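Local coordinates for general Secretion Pathway Protein (Vibrio vulnificus, PDB 4G54) that forms a periplasmic part of the EpsAB fusion protein of the type II secretion system and probably binds peptidoglycan, at residues W18-S22 / Q84-A90; Y38-Y43 / T57-Q61; V93-V97 / R210-Q214. All blocks are in the same frame, centred on the assembly; numbering follows the deposited sequence.

Contact 1 (W18-S22 / Q84-A90); sequences WLGES and QHEGQRA
W18, the first modelled residue of the chain, lays its indole against the beta hairpin that joins strand 79-85 to strand 88-97, and illustrates how one large aromatic can carry most of a contact. The methylene of H85 comes down over one face of the six-membered ring in a CH-pi contact, CB lying 3.7 Å from the ring centroid and 23° off its normal. Further round, the outer carbons of the benzo ring reach the second strand of the hairpin: CZ2 of W18 is 3.6 Å from CB of Q88, and CH2 of W18 is 3.7 Å from CB of A90. The imidazole of H85 meets the indole obliquely. With CG anti to the backbone N (chi1 179°), it is carried back past the indole toward the backbone of 18-19, its plane turned 42° from that of the indole five-membered ring, and its CD2 lies 3.5 Å from CA of W18.

L19 follows at the second position of a type II' turn that runs from W18 to E21 and is closed by the bond from E21 N to W18 O. Its backbone N sits over one face of the H85 imidazole, 3.6 Å from NE2 of H85, while its CD1 approaches ND1 of the same ring at 3.9 Å. The side chain of E86, CG foremost, covers the opposite face. Helix 115-121 borders the same surface, L121 touching W18, L19 and H85.

The hairpin is closed by its own type I' turn, H85 and Q88 exchanging two backbone bonds. Since no polar bond links the two segments, the chemistry is that of dispersion and CH-pi contact, consistent with a turn before helix 30-40 that packs on the hairpin through its side chains without adding a strand to the sheet.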
ATOM      1  N   TRP A  18       0.950   3.112 -28.811  1.00 53.44           N
ATOM      2  CA  TRP A  18       0.838   2.399 -27.470  1.00 52.00           C
ATOM      3  C   TRP A  18      -0.150   1.229 -27.604  1.00 52.26           C
ATOM      4  O   TRP A  18      -1.089   1.057 -26.801  1.00 48.55           O
ATOM      5  CB  TRP A  18       0.432   3.382 -26.344  1.00 49.59           C
ATOM      6  CG  TRP A  18       1.648   3.980 -25.714  1.00 48.44           C
ATOM      7  CD1 TRP A  18       2.263   5.164 -26.061  1.00 49.33           C
ATOM      8  CD2 TRP A  18       2.459   3.392 -24.699  1.00 44.11           C
ATOM      9  NE1 TRP A  18       3.391   5.355 -25.296  1.00 47.57           N
ATOM     10  CE2 TRP A  18       3.538   4.282 -24.456  1.00 43.77           C
ATOM     11  CE3 TRP A  18       2.361   2.219 -23.934  1.00 40.98           C
ATOM     12  CZ2 TRP A  18       4.514   4.024 -23.502  1.00 39.72           C
ATOM     13  CZ3 TRP A  18       3.340   1.967 -22.977  1.00 43.33           C
ATOM     14  CH2 TRP A  18       4.391   2.876 -22.757  1.00 40.82           C
ATOM     15  N   LEU A  19       0.090   0.436 -28.656  1.00 54.51           N
ATOM     16  CA  LEU A  19      -0.958  -0.372 -29.288  1.00 57.00           C
ATOM     17  C   LEU A  19      -2.107   0.592 -29.606  1.00 57.73           C
ATOM     18  O   LEU A  19      -1.858   1.610 -30.287  1.00 60.01           O
ATOM     19  CB  LEU A  19      -1.363  -1.590 -28.454  1.00 55.86           C
ATOM     20  CG  LEU A  19      -0.592  -2.858 -28.794  1.00 59.38           C
ATOM     21  CD1 LEU A  19       0.442  -3.223 -27.718  1.00 56.70           C
ATOM     22  CD2 LEU A  19      -1.589  -4.030 -29.021  1.00 61.04           C
ATOM     23  N   GLY A  20      -3.330   0.320 -29.132  1.00 57.12           N
ATOM     24  CA  GLY A  20      -4.440   1.280 -29.342  1.00 57.81           C
ATOM     25  C   GLY A  20      -4.717   2.283 -28.216  1.00 57.25           C
ATOM     26  O   GLY A  20      -5.538   3.186 -28.372  1.00 58.13           O
ATOM     27  N   GLU A  21      -4.049   2.153 -27.070  1.00 55.55           N
ATOM     28  CA  GLU A  21      -4.447   2.992 -25.928  1.00 54.19           C
ATOM     29  C   GLU A  21      -3.396   4.017 -25.431  1.00 52.77           C
ATOM     30  O   GLU A  21      -2.795   3.866 -24.348  1.00 51.41           O
ATOM     31  CB  GLU A  21      -5.044   2.139 -24.779  1.00 54.26           C
ATOM     32  CG  GLU A  21      -6.281   1.253 -25.157  1.00 54.80           C
ATOM     33  CD  GLU A  21      -5.867  -0.134 -25.604  1.00 57.47           C
ATOM     34  OE1 GLU A  21      -4.714  -0.493 -25.303  1.00 57.06           O
ATOM     35  OE2 GLU A  21      -6.667  -0.864 -26.245  1.00 56.97           O
ATOM     36  N   SER A  22      -3.207   5.083 -26.213  1.00 51.99           N
ATOM     37  CA  SER A  22      -2.292   6.162 -25.792  1.00 49.82           C
ATOM     38  C   SER A  22      -2.742   6.894 -24.470  1.00 46.34           C
ATOM     39  O   SER A  22      -1.907   7.446 -23.766  1.00 45.26           O
ATOM     40  CB  SER A  22      -1.955   7.128 -26.957  1.00 52.63           C
ATOM     41  OG  SER A  22      -2.991   8.073 -27.209  1.00 57.27           O
ATOM     42  N   GLN A  84       5.307  -0.747 -20.812  1.00 31.87           N
ATOM     43  CA  GLN A  84       6.463  -0.648 -21.717  1.00 36.91           C
ATOM     44  C   GLN A  84       5.895  -0.931 -23.110  1.00 39.69           C
ATOM     45  O   GLN A  84       5.055  -1.819 -23.267  1.00 38.08           O
ATOM     46  CB  GLN A  84       7.667  -1.588 -21.317  1.00 39.20           C
ATOM     47  CG  GLN A  84       7.673  -2.095 -19.794  1.00 43.07           C
ATOM     48  CD  GLN A  84       9.049  -2.402 -19.075  1.00 47.18           C
ATOM     49  OE1 GLN A  84      10.143  -2.227 -19.664  1.00 47.77           O
ATOM     50  NE2 GLN A  84       8.968  -2.853 -17.757  1.00 36.94           N
ATOM     51  N   HIS A  85       6.267  -0.095 -24.088  1.00 42.02           N
ATOM     52  CA  HIS A  85       5.869  -0.320 -25.491  1.00 46.44           C
ATOM     53  C   HIS A  85       6.933   0.243 -26.404  1.00 49.38           C
ATOM     54  O   HIS A  85       7.177   1.465 -26.454  1.00 49.35           O
ATOM     55  CB  HIS A  85       4.495   0.255 -25.838  1.00 46.11           C
ATOM     56  CG  HIS A  85       4.104   0.044 -27.269  1.00 53.64           C
ATOM     57  ND1 HIS A  85       3.838  -1.211 -27.788  1.00 55.80           N
ATOM     58  CD2 HIS A  85       3.950   0.924 -28.291  1.00 58.28           C
ATOM     59  CE1 HIS A  85       3.539  -1.090 -29.073  1.00 61.18           C
ATOM     60  NE2 HIS A  85       3.588   0.194 -29.399  1.00 62.46           N
ATOM     61  N   GLU A  86       7.534  -0.699 -27.150  1.00 52.51           N
ATOM     62  CA  GLU A  86       8.646  -0.445 -28.042  1.00 57.33           C
ATOM     63  C   GLU A  86       9.633   0.661 -27.592  1.00 58.17           C
ATOM     64  O   GLU A  86       9.786   1.705 -28.256  1.00 60.26           O
ATOM     65  CB  GLU A  86       8.135  -0.322 -29.492  1.00 60.39           C
ATOM     66  CG  GLU A  86       7.155   0.806 -29.803  1.00 64.67           C
ATOM     67  CD  GLU A  86       6.808   0.861 -31.287  1.00 73.28           C
ATOM     68  OE1 GLU A  86       7.454   1.665 -32.012  1.00 78.23           O
ATOM     69  OE2 GLU A  86       5.924   0.069 -31.740  1.00 75.32           O
ATOM     70  N   GLY A  87      10.303   0.409 -26.457  1.00 56.33           N
ATOM     71  CA  GLY A  87      11.355   1.297 -25.954  1.00 56.33           C
ATOM     72  C   GLY A  87      10.847   2.500 -25.186  1.00 54.65           C
ATOM     73  O   GLY A  87      11.643   3.319 -24.699  1.00 56.91           O
ATOM     74  N   GLN A  88       9.532   2.631 -25.069  1.00 50.39           N
ATOM     75  CA  GLN A  88       8.966   3.706 -24.236  1.00 47.87           C
ATOM     76  C   GLN A  88       8.444   3.155 -22.909  1.00 43.33           C
ATOM     77  O   GLN A  88       8.022   1.981 -22.862  1.00 43.38           O
ATOM     78  CB  GLN A  88       7.826   4.394 -24.968  1.00 47.67           C
ATOM     79  CG  GLN A  88       8.229   4.858 -26.336  1.00 58.29           C
ATOM     80  CD  GLN A  88       7.851   6.287 -26.522  1.00 65.30           C
ATOM     81  OE1 GLN A  88       8.646   7.189 -26.237  1.00 68.42           O
ATOM     82  NE2 GLN A  88       6.609   6.519 -26.945  1.00 67.34           N
ATOM     83  N   ARG A  89       8.519   3.977 -21.850  1.00 40.21           N
ATOM     84  CA  ARG A  89       7.851   3.618 -20.564  1.00 37.50           C
ATOM     85  C   ARG A  89       6.771   4.638 -20.210  1.00 34.31           C
ATOM     86  O   ARG A  89       6.860   5.836 -20.559  1.00 35.54           O
ATOM     87  CB  ARG A  89       8.835   3.460 -19.366  1.00 38.00           C
ATOM     88  CG  ARG A  89       9.766   2.238 -19.528  1.00 46.66           C
ATOM     89  CD  ARG A  89      11.104   2.435 -18.848  1.00 51.87           C
ATOM     90  NE  ARG A  89      10.928   2.498 -17.406  1.00 53.98           N
ATOM     91  CZ  ARG A  89      10.975   1.457 -16.562  1.00 51.72           C
ATOM     92  NH1 ARG A  89      11.226   0.221 -17.015  1.00 50.45           N
ATOM     93  NH2 ARG A  89      10.775   1.676 -15.238  1.00 40.32           N
ATOM     94  N   ALA A  90       5.768   4.162 -19.505  1.00 30.44           N
ATOM     95  CA  ALA A  90       4.712   4.992 -18.951  1.00 29.03           C
ATOM     96  C   ALA A  90       4.224   4.320 -17.705  1.00 24.86           C
ATOM     97  O   ALA A  90       4.626   3.162 -17.382  1.00 25.66           O
ATOM     98  CB  ALA A  90       3.548   5.171 -19.915  1.00 30.32           C
TER

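Contact 2 (Y38-Y43 / T57-Q61); sequences YKLWGY and TSIFQ
Y38 and F60, the closest pair of backbone positions, still lie 9.5 Å apart CA to CA, so the end of helix 30-40, turned by a Schellman motif with G42 at positive phi, meets the start of strand 60-66 through side chains. F60 fills the interval, as a single ring met by three aromatics. Its edge points at the face of W41 in a T-shaped (edge-to-face) pair, planes at 79°, with CE2 of F60 3.8 Å from CG of W41. W41 has CG anti to its carbonyl carbon, beside the backbone N (chi1 -69°), which turns the indole face to F60. Y38 and Y43 both meet F60 obliquely: CE2 of Y38 comes over one face, 3.8 Å from CG of F60, and Y43 puts CD2 and CE2 against the CE1-CZ side, its CE2 3.7 Å from CE1 of F60.

Beside the aromatic cluster, water 1 joins two buried hydroxyls, hydrogen-bonded to OH of Y38 at 2.8 Å and to OG of S58 at 2.7 Å. S58 OG also accepts from the backbone N of F60 in an ST turn (N-H...O angle 162°), which anchors it at the foot of the strand.

P131 at the end of strand 125-131, the neighbour of 60-66 in the antiparallel sheet, touches both W41 and F60, and L129 touches Y38. W41 also forms an edge-to-face pair with W209, while the backbone of G42 bonds to A233 of strand 233-234.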
ATOM      1  N   TYR A  38       0.291   8.612  -4.253  1.00 17.39           N
ATOM      2  CA  TYR A  38       0.160   9.182  -2.905  1.00 17.73           C
ATOM      3  C   TYR A  38      -1.178   9.929  -2.740  1.00 17.47           C
ATOM      4  O   TYR A  38      -1.747   9.933  -1.636  1.00 18.89           O
ATOM      5  CB  TYR A  38       1.250  10.194  -2.627  1.00 17.08           C
ATOM      6  CG  TYR A  38       2.533   9.607  -2.047  1.00 15.41           C
ATOM      7  CD1 TYR A  38       3.662   9.460  -2.819  1.00 18.11           C
ATOM      8  CD2 TYR A  38       2.601   9.166  -0.690  1.00 19.46           C
ATOM      9  CE1 TYR A  38       4.917   8.965  -2.194  1.00 19.49           C
ATOM     10  CE2 TYR A  38       3.716   8.638  -0.143  1.00 19.36           C
ATOM     11  CZ  TYR A  38       4.878   8.579  -0.865  1.00 21.52           C
ATOM     12  OH  TYR A  38       6.010   8.065  -0.283  1.00 23.19           O
ATOM     13  N   LYS A  39      -1.703  10.524  -3.791  1.00 19.48           N
ATOM     14  CA  LYS A  39      -2.980  11.226  -3.605  1.00 20.58           C
ATOM     15  C   LYS A  39      -4.105  10.221  -3.195  1.00 20.62           C
ATOM     16  O   LYS A  39      -5.047  10.575  -2.475  1.00 21.78           O
ATOM     17  CB  LYS A  39      -3.412  11.865  -4.895  1.00 19.87           C
ATOM     18  CG  LYS A  39      -2.526  12.935  -5.397  1.00 24.91           C
ATOM     19  CD  LYS A  39      -3.200  13.637  -6.653  1.00 29.48           C
ATOM     20  CE  LYS A  39      -2.130  14.328  -7.444  1.00 30.79           C
ATOM     21  NZ  LYS A  39      -2.688  14.889  -8.713  1.00 39.14           N
ATOM     22  N   LEU A  40      -4.057   8.974  -3.711  1.00 18.14           N
ATOM     23  CA  LEU A  40      -5.036   7.953  -3.350  1.00 22.05           C
ATOM     24  C   LEU A  40      -4.994   7.641  -1.888  1.00 22.13           C
ATOM     25  O   LEU A  40      -6.021   7.275  -1.313  1.00 24.88           O
ATOM     26  CB  LEU A  40      -4.764   6.631  -4.114  1.00 22.43           C
ATOM     27  CG  LEU A  40      -5.538   6.367  -5.355  1.00 25.69           C
ATOM     28  CD1 LEU A  40      -4.991   7.278  -6.308  1.00 28.82           C
ATOM     29  CD2 LEU A  40      -5.366   4.911  -5.842  1.00 24.81           C
ATOM     30  N   TRP A  41      -3.824   7.798  -1.261  1.00 21.22           N
ATOM     31  CA  TRP A  41      -3.720   7.624   0.171  1.00 22.36           C
ATOM     32  C   TRP A  41      -4.085   8.906   0.943  1.00 22.83           C
ATOM     33  O   TRP A  41      -4.076   8.949   2.203  1.00 26.81           O
ATOM     34  CB  TRP A  41      -2.291   7.163   0.519  1.00 20.61           C
ATOM     35  CG  TRP A  41      -1.983   5.773   0.051  1.00 20.27           C
ATOM     36  CD1 TRP A  41      -1.409   5.426  -1.080  1.00 21.95           C
ATOM     37  CD2 TRP A  41      -2.224   4.570   0.787  1.00 20.88           C
ATOM     38  NE1 TRP A  41      -1.248   4.050  -1.171  1.00 20.88           N
ATOM     39  CE2 TRP A  41      -1.743   3.494  -0.002  1.00 21.92           C
ATOM     40  CE3 TRP A  41      -2.781   4.316   2.046  1.00 20.54           C
ATOM     41  CZ2 TRP A  41      -1.805   2.112   0.450  1.00 21.32           C
ATOM     42  CZ3 TRP A  41      -2.849   2.977   2.490  1.00 18.76           C
ATOM     43  CH2 TRP A  41      -2.400   1.925   1.678  1.00 21.04           C
ATOM     44  N   GLY A  42      -4.448   9.973   0.222  1.00 23.12           N
ATOM     45  CA  GLY A  42      -4.806  11.243   0.878  1.00 23.26           C
ATOM     46  C   GLY A  42      -3.673  12.237   1.096  1.00 23.44           C
ATOM     47  O   GLY A  42      -3.888  13.246   1.859  1.00 25.63           O
ATOM     48  N   TYR A  43      -2.492  11.982   0.508  1.00 22.20           N
ATOM     49  CA  TYR A  43      -1.328  12.766   0.808  1.00 20.66           C
ATOM     50  C   TYR A  43      -0.788  13.547  -0.370  1.00 20.31           C
ATOM     51  O   TYR A  43      -0.798  13.079  -1.507  1.00 19.15           O
ATOM     52  CB  TYR A  43      -0.199  11.909   1.346  1.00 20.23           C
ATOM     53  CG  TYR A  43      -0.583  11.347   2.691  1.00 19.73           C
ATOM     54  CD1 TYR A  43      -0.688  12.188   3.817  1.00 20.69           C
ATOM     55  CD2 TYR A  43      -0.862   9.980   2.876  1.00 21.90           C
ATOM     56  CE1 TYR A  43      -1.041  11.680   5.084  1.00 24.58           C
ATOM     57  CE2 TYR A  43      -1.199   9.476   4.145  1.00 27.29           C
ATOM     58  CZ  TYR A  43      -1.285  10.362   5.232  1.00 28.65           C
ATOM     59  OH  TYR A  43      -1.687   9.985   6.495  1.00 34.89           O
ATOM     60  N   THR A  57      11.512   8.902   3.767  1.00 24.75           N
ATOM     61  CA  THR A  57      11.413  10.255   4.209  1.00 23.56           C
ATOM     62  C   THR A  57      10.107  10.493   4.986  1.00 22.48           C
ATOM     63  O   THR A  57       9.891  11.610   5.557  1.00 23.67           O
ATOM     64  CB  THR A  57      11.387  11.225   2.923  1.00 26.47           C
ATOM     65  OG1 THR A  57      10.580  10.635   1.850  1.00 29.82           O
ATOM     66  CG2 THR A  57      12.876  11.316   2.467  1.00 31.22           C
ATOM     67  N   SER A  58       9.249   9.462   5.041  1.00 19.69           N
ATOM     68  CA  SER A  58       7.983   9.552   5.812  1.00 17.27           C
ATOM     69  C   SER A  58       7.730   8.112   6.313  1.00 18.93           C
ATOM     70  O   SER A  58       8.614   7.237   6.096  1.00 18.43           O
ATOM     71  CB  SER A  58       6.813   9.977   4.895  1.00 18.40           C
ATOM     72  OG  SER A  58       6.399   8.895   4.043  1.00 20.17           O
ATOM     73  N   ILE A  59       6.574   7.859   6.937  1.00 18.68           N
ATOM     74  CA  ILE A  59       6.292   6.477   7.385  1.00 18.26           C
ATOM     75  C   ILE A  59       6.012   5.542   6.200  1.00 17.93           C
ATOM     76  O   ILE A  59       6.000   4.349   6.374  1.00 17.94           O
ATOM     77  CB  ILE A  59       5.161   6.385   8.390  1.00 19.41           C
ATOM     78  CG1 ILE A  59       3.864   6.913   7.742  1.00 23.24           C
ATOM     79  CG2 ILE A  59       5.616   7.281   9.617  1.00 21.49           C
ATOM     80  CD1 ILE A  59       2.543   6.352   8.347  1.00 33.05           C
ATOM     81  N   PHE A  60       5.880   6.075   4.981  1.00 17.26           N
ATOM     82  CA  PHE A  60       5.611   5.210   3.848  1.00 17.77           C
ATOM     83  C   PHE A  60       6.837   4.482   3.388  1.00 18.41           C
ATOM     84  O   PHE A  60       7.991   5.044   3.385  1.00 20.84           O
ATOM     85  CB  PHE A  60       4.973   5.967   2.660  1.00 16.19           C
ATOM     86  CG  PHE A  60       3.488   6.107   2.717  1.00 17.00           C
ATOM     87  CD1 PHE A  60       2.926   6.952   3.631  1.00 19.93           C
ATOM     88  CD2 PHE A  60       2.646   5.357   1.857  1.00 18.21           C
ATOM     89  CE1 PHE A  60       1.550   7.083   3.741  1.00 23.28           C
ATOM     90  CE2 PHE A  60       1.286   5.513   1.914  1.00 19.22           C
ATOM     91  CZ  PHE A  60       0.700   6.308   2.861  1.00 20.81           C
ATOM     92  N   GLN A  61       6.664   3.231   2.970  1.00 15.84           N
ATOM     93  CA  GLN A  61       7.701   2.453   2.257  1.00 18.46           C
ATOM     94  C   GLN A  61       7.383   2.547   0.776  1.00 18.94           C
ATOM     95  O   GLN A  61       6.212   2.550   0.382  1.00 18.81           O
ATOM     96  CB  GLN A  61       7.550   0.980   2.619  1.00 19.98           C
ATOM     97  CG  GLN A  61       8.716   0.090   2.584  1.00 32.30           C
ATOM     98  CD  GLN A  61       9.756   0.477   3.617  1.00 37.15           C
ATOM     99  OE1 GLN A  61       9.752   0.078   4.841  1.00 39.26           O
ATOM    100  NE2 GLN A  61      10.701   1.182   3.126  1.00 40.08           N
TER
HETATM  101  O   HOH W   1       7.555   9.308   1.643  1.00 16.67           O

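Contact 3 (V93-V97 / R210-Q214); sequences VLLEV and RALTQ
Apolar packing between L95 and the pair L212-T213 brings the end of strand 88-97 against the short 3-10 turn 210-212. The isobutyl group of L95, with CG anti to its own amide nitrogen (chi1 175°), sets both methyls, CD1 and CD2, 4.0 Å from CB of L212. CD1 of L95 also meets CG2 of T213 at 4.0 Å, and CD2 of L95 the carbonyl O of L212 at 3.6 Å. The L95 and L212 side chains cross at about a right angle.

Between the two segments there is no hydrogen bond; the bonds that shape the contact are internal to 210-214. R210 O accepts both from T213 N at 3.2 Å and from T213 OG1 at 2.8 Å, the two donors arriving from the same face of the carbonyl plane and the hydroxyl tilted 23° from it. The hydroxyl bond holds the threonine's rotation (chi1 63°), which leaves CG2 to face L95.

The polar side of the contact is E96. Its OE1 comes within 3.4 Å of T213 O, a meeting of two acceptors, and lies 3.8 Å from CB of T213. R101 and R110 probably offset this closeness: R101 forms a salt bridge with OE2 of E96, and R110 hydrogen-bonds to L212 O while making a weak, long ion pair with OE1 of E96. The neighbouring L95 and E96 both face V103 of strand 101-105, a classic beta bulge, and both direct their CB atoms toward 210-214.

This is a worked case of a bulge presenting two successive side chains, one apolar and one charged, to the same partner. The leucine supplies the fit, and the two arginines would favour a carboxylate held close to backbone oxygens where the loop after helix 193-202 packs against strand 88-97.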
ATOM      1  N   VAL A  93      -1.734   4.054 -12.394  1.00 18.91           N
ATOM      2  CA  VAL A  93      -2.147   3.511 -11.112  1.00 18.42           C
ATOM      3  C   VAL A  93      -3.119   2.396 -11.296  1.00 17.29           C
ATOM      4  O   VAL A  93      -4.135   2.544 -11.994  1.00 19.67           O
ATOM      5  CB  VAL A  93      -2.707   4.611 -10.170  1.00 19.41           C
ATOM      6  CG1 VAL A  93      -3.372   3.981  -8.937  1.00 20.94           C
ATOM      7  CG2 VAL A  93      -1.550   5.569  -9.776  1.00 23.72           C
ATOM      8  N   LEU A  94      -2.832   1.247 -10.654  1.00 17.73           N
ATOM      9  CA  LEU A  94      -3.832   0.154 -10.593  1.00 17.71           C
ATOM     10  C   LEU A  94      -4.622   0.384  -9.334  1.00 17.14           C
ATOM     11  O   LEU A  94      -4.095   0.338  -8.211  1.00 18.81           O
ATOM     12  CB  LEU A  94      -3.094  -1.216 -10.515  1.00 19.46           C
ATOM     13  CG  LEU A  94      -4.013  -2.429 -10.268  1.00 20.52           C
ATOM     14  CD1 LEU A  94      -4.829  -2.703 -11.458  1.00 22.66           C
ATOM     15  CD2 LEU A  94      -3.124  -3.661  -9.968  1.00 26.73           C
ATOM     16  N   LEU A  95      -5.943   0.589  -9.494  1.00 18.52           N
ATOM     17  CA  LEU A  95      -6.815   0.820  -8.358  1.00 18.87           C
ATOM     18  C   LEU A  95      -7.423  -0.454  -7.920  1.00 21.43           C
ATOM     19  O   LEU A  95      -7.526  -0.663  -6.681  1.00 23.53           O
ATOM     20  CB  LEU A  95      -7.950   1.870  -8.747  1.00 17.81           C
ATOM     21  CG  LEU A  95      -9.027   2.145  -7.719  1.00 22.19           C
ATOM     22  CD1 LEU A  95      -8.439   2.890  -6.519  1.00 21.03           C
ATOM     23  CD2 LEU A  95     -10.114   3.028  -8.423  1.00 24.91           C
ATOM     24  N   GLU A  96      -7.964  -1.261  -8.846  1.00 21.85           N
ATOM     25  CA  GLU A  96      -8.485  -2.575  -8.424  1.00 24.14           C
ATOM     26  C   GLU A  96      -8.299  -3.585  -9.538  1.00 22.60           C
ATOM     27  O   GLU A  96      -8.059  -3.225 -10.652  1.00 23.94           O
ATOM     28  CB  GLU A  96      -9.908  -2.521  -7.981  1.00 27.95           C
ATOM     29  CG  GLU A  96     -10.833  -1.951  -8.979  1.00 29.52           C
ATOM     30  CD  GLU A  96     -12.258  -1.790  -8.332  1.00 38.43           C
ATOM     31  OE1 GLU A  96     -12.799  -0.686  -8.265  1.00 42.62           O
ATOM     32  OE2 GLU A  96     -12.791  -2.830  -7.862  1.00 45.78           O
ATOM     33  N   VAL A  97      -8.451  -4.836  -9.177  1.00 23.80           N
ATOM     34  CA  VAL A  97      -8.103  -5.914 -10.103  1.00 23.58           C
ATOM     35  C   VAL A  97      -8.950  -7.118  -9.793  1.00 24.57           C
ATOM     36  O   VAL A  97      -9.217  -7.425  -8.605  1.00 25.03           O
ATOM     37  CB  VAL A  97      -6.599  -6.294 -10.003  1.00 23.66           C
ATOM     38  CG1 VAL A  97      -6.121  -6.614  -8.510  1.00 24.39           C
ATOM     39  CG2 VAL A  97      -6.297  -7.499 -10.942  1.00 24.04           C
ATOM     40  N   ARG A 210     -10.103   3.279  -0.648  1.00 25.01           N
ATOM     41  CA  ARG A 210     -11.279   2.411  -0.827  1.00 27.55           C
ATOM     42  C   ARG A 210     -12.464   3.309  -1.230  1.00 28.74           C
ATOM     43  O   ARG A 210     -13.449   2.785  -1.775  1.00 32.87           O
ATOM     44  CB  ARG A 210     -11.636   1.724   0.478  1.00 28.63           C
ATOM     45  CG  ARG A 210     -10.523   0.683   0.796  1.00 31.72           C
ATOM     46  CD  ARG A 210     -10.973  -0.336   1.853  1.00 35.15           C
ATOM     47  NE  ARG A 210      -9.867  -1.266   2.183  1.00 35.31           N
ATOM     48  CZ  ARG A 210      -9.562  -2.385   1.544  1.00 41.24           C
ATOM     49  NH1 ARG A 210     -10.191  -2.766   0.413  1.00 39.80           N
ATOM     50  NH2 ARG A 210      -8.527  -3.112   2.003  1.00 40.94           N
ATOM     51  N   ALA A 211     -12.379   4.607  -0.967  1.00 28.29           N
ATOM     52  CA  ALA A 211     -13.457   5.566  -1.404  1.00 30.67           C
ATOM     53  C   ALA A 211     -13.615   5.585  -2.921  1.00 33.09           C
ATOM     54  O   ALA A 211     -14.691   5.904  -3.442  1.00 32.66           O
ATOM     55  CB  ALA A 211     -13.184   6.980  -0.876  1.00 29.77           C
ATOM     56  N   LEU A 212     -12.564   5.234  -3.665  1.00 30.88           N
ATOM     57  CA  LEU A 212     -12.648   5.335  -5.119  1.00 33.97           C
ATOM     58  C   LEU A 212     -13.097   4.035  -5.746  1.00 36.84           C
ATOM     59  O   LEU A 212     -13.242   3.947  -6.986  1.00 38.68           O
ATOM     60  CB  LEU A 212     -11.263   5.665  -5.713  1.00 34.13           C
ATOM     61  CG  LEU A 212     -10.947   7.161  -5.874  1.00 37.68           C
ATOM     62  CD1 LEU A 212      -9.633   7.400  -6.654  1.00 39.55           C
ATOM     63  CD2 LEU A 212     -12.127   7.901  -6.513  1.00 45.88           C
ATOM     64  N   THR A 213     -13.179   2.986  -4.933  1.00 39.62           N
ATOM     65  CA  THR A 213     -13.372   1.656  -5.517  1.00 45.02           C
ATOM     66  C   THR A 213     -14.851   1.424  -5.639  1.00 51.55           C
ATOM     67  O   THR A 213     -15.322   0.928  -6.684  1.00 56.75           O
ATOM     68  CB  THR A 213     -12.735   0.504  -4.674  1.00 44.69           C
ATOM     69  OG1 THR A 213     -13.365   0.437  -3.366  1.00 44.14           O
ATOM     70  CG2 THR A 213     -11.201   0.703  -4.547  1.00 40.39           C
ATOM     71  N   GLN A 214     -15.576   1.804  -4.587  1.00 53.78           N
ATOM     72  CA  GLN A 214     -16.905   1.225  -4.324  1.00 60.75           C
ATOM     73  C   GLN A 214     -17.991   2.169  -3.835  1.00 60.65           C
ATOM     74  O   GLN A 214     -19.159   1.984  -4.205  1.00 65.87           O
ATOM     75  CB  GLN A 214     -16.810  -0.022  -3.411  1.00 63.09           C
ATOM     76  CG  GLN A 214     -16.598  -1.338  -4.176  1.00 70.53           C
ATOM     77  CD  GLN A 214     -17.337  -1.377  -5.529  1.00 77.90           C
ATOM     78  OE1 GLN A 214     -18.363  -0.692  -5.725  1.00 81.15           O
ATOM     79  NE2 GLN A 214     -16.813  -2.181  -6.468  1.00 80.90           N
TER

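All three contacts reach the same six-stranded antiparallel sheet, from different parts of the chain. Contacts 1 and 3 share strand 88-97: contact 1 uses its hairpin end, contact 3 its bulged end, and their centres lie 23 Å apart although Q84-A90 and V93-V97 are close in sequence. Contacts 2 and 3 are centred about 16 Å apart and touch directly, CD2 of L40 packing 3.7 Å from CD1 of L95 and 3.8 Å from CG1 of V93, so helix 30-40 bridges them. Contact 1 stays separate from contact 2, nearest atoms about 15 Å apart. Contact 2 is buried near the chain's centre, whereas contacts 1 and 3 lie at the surface.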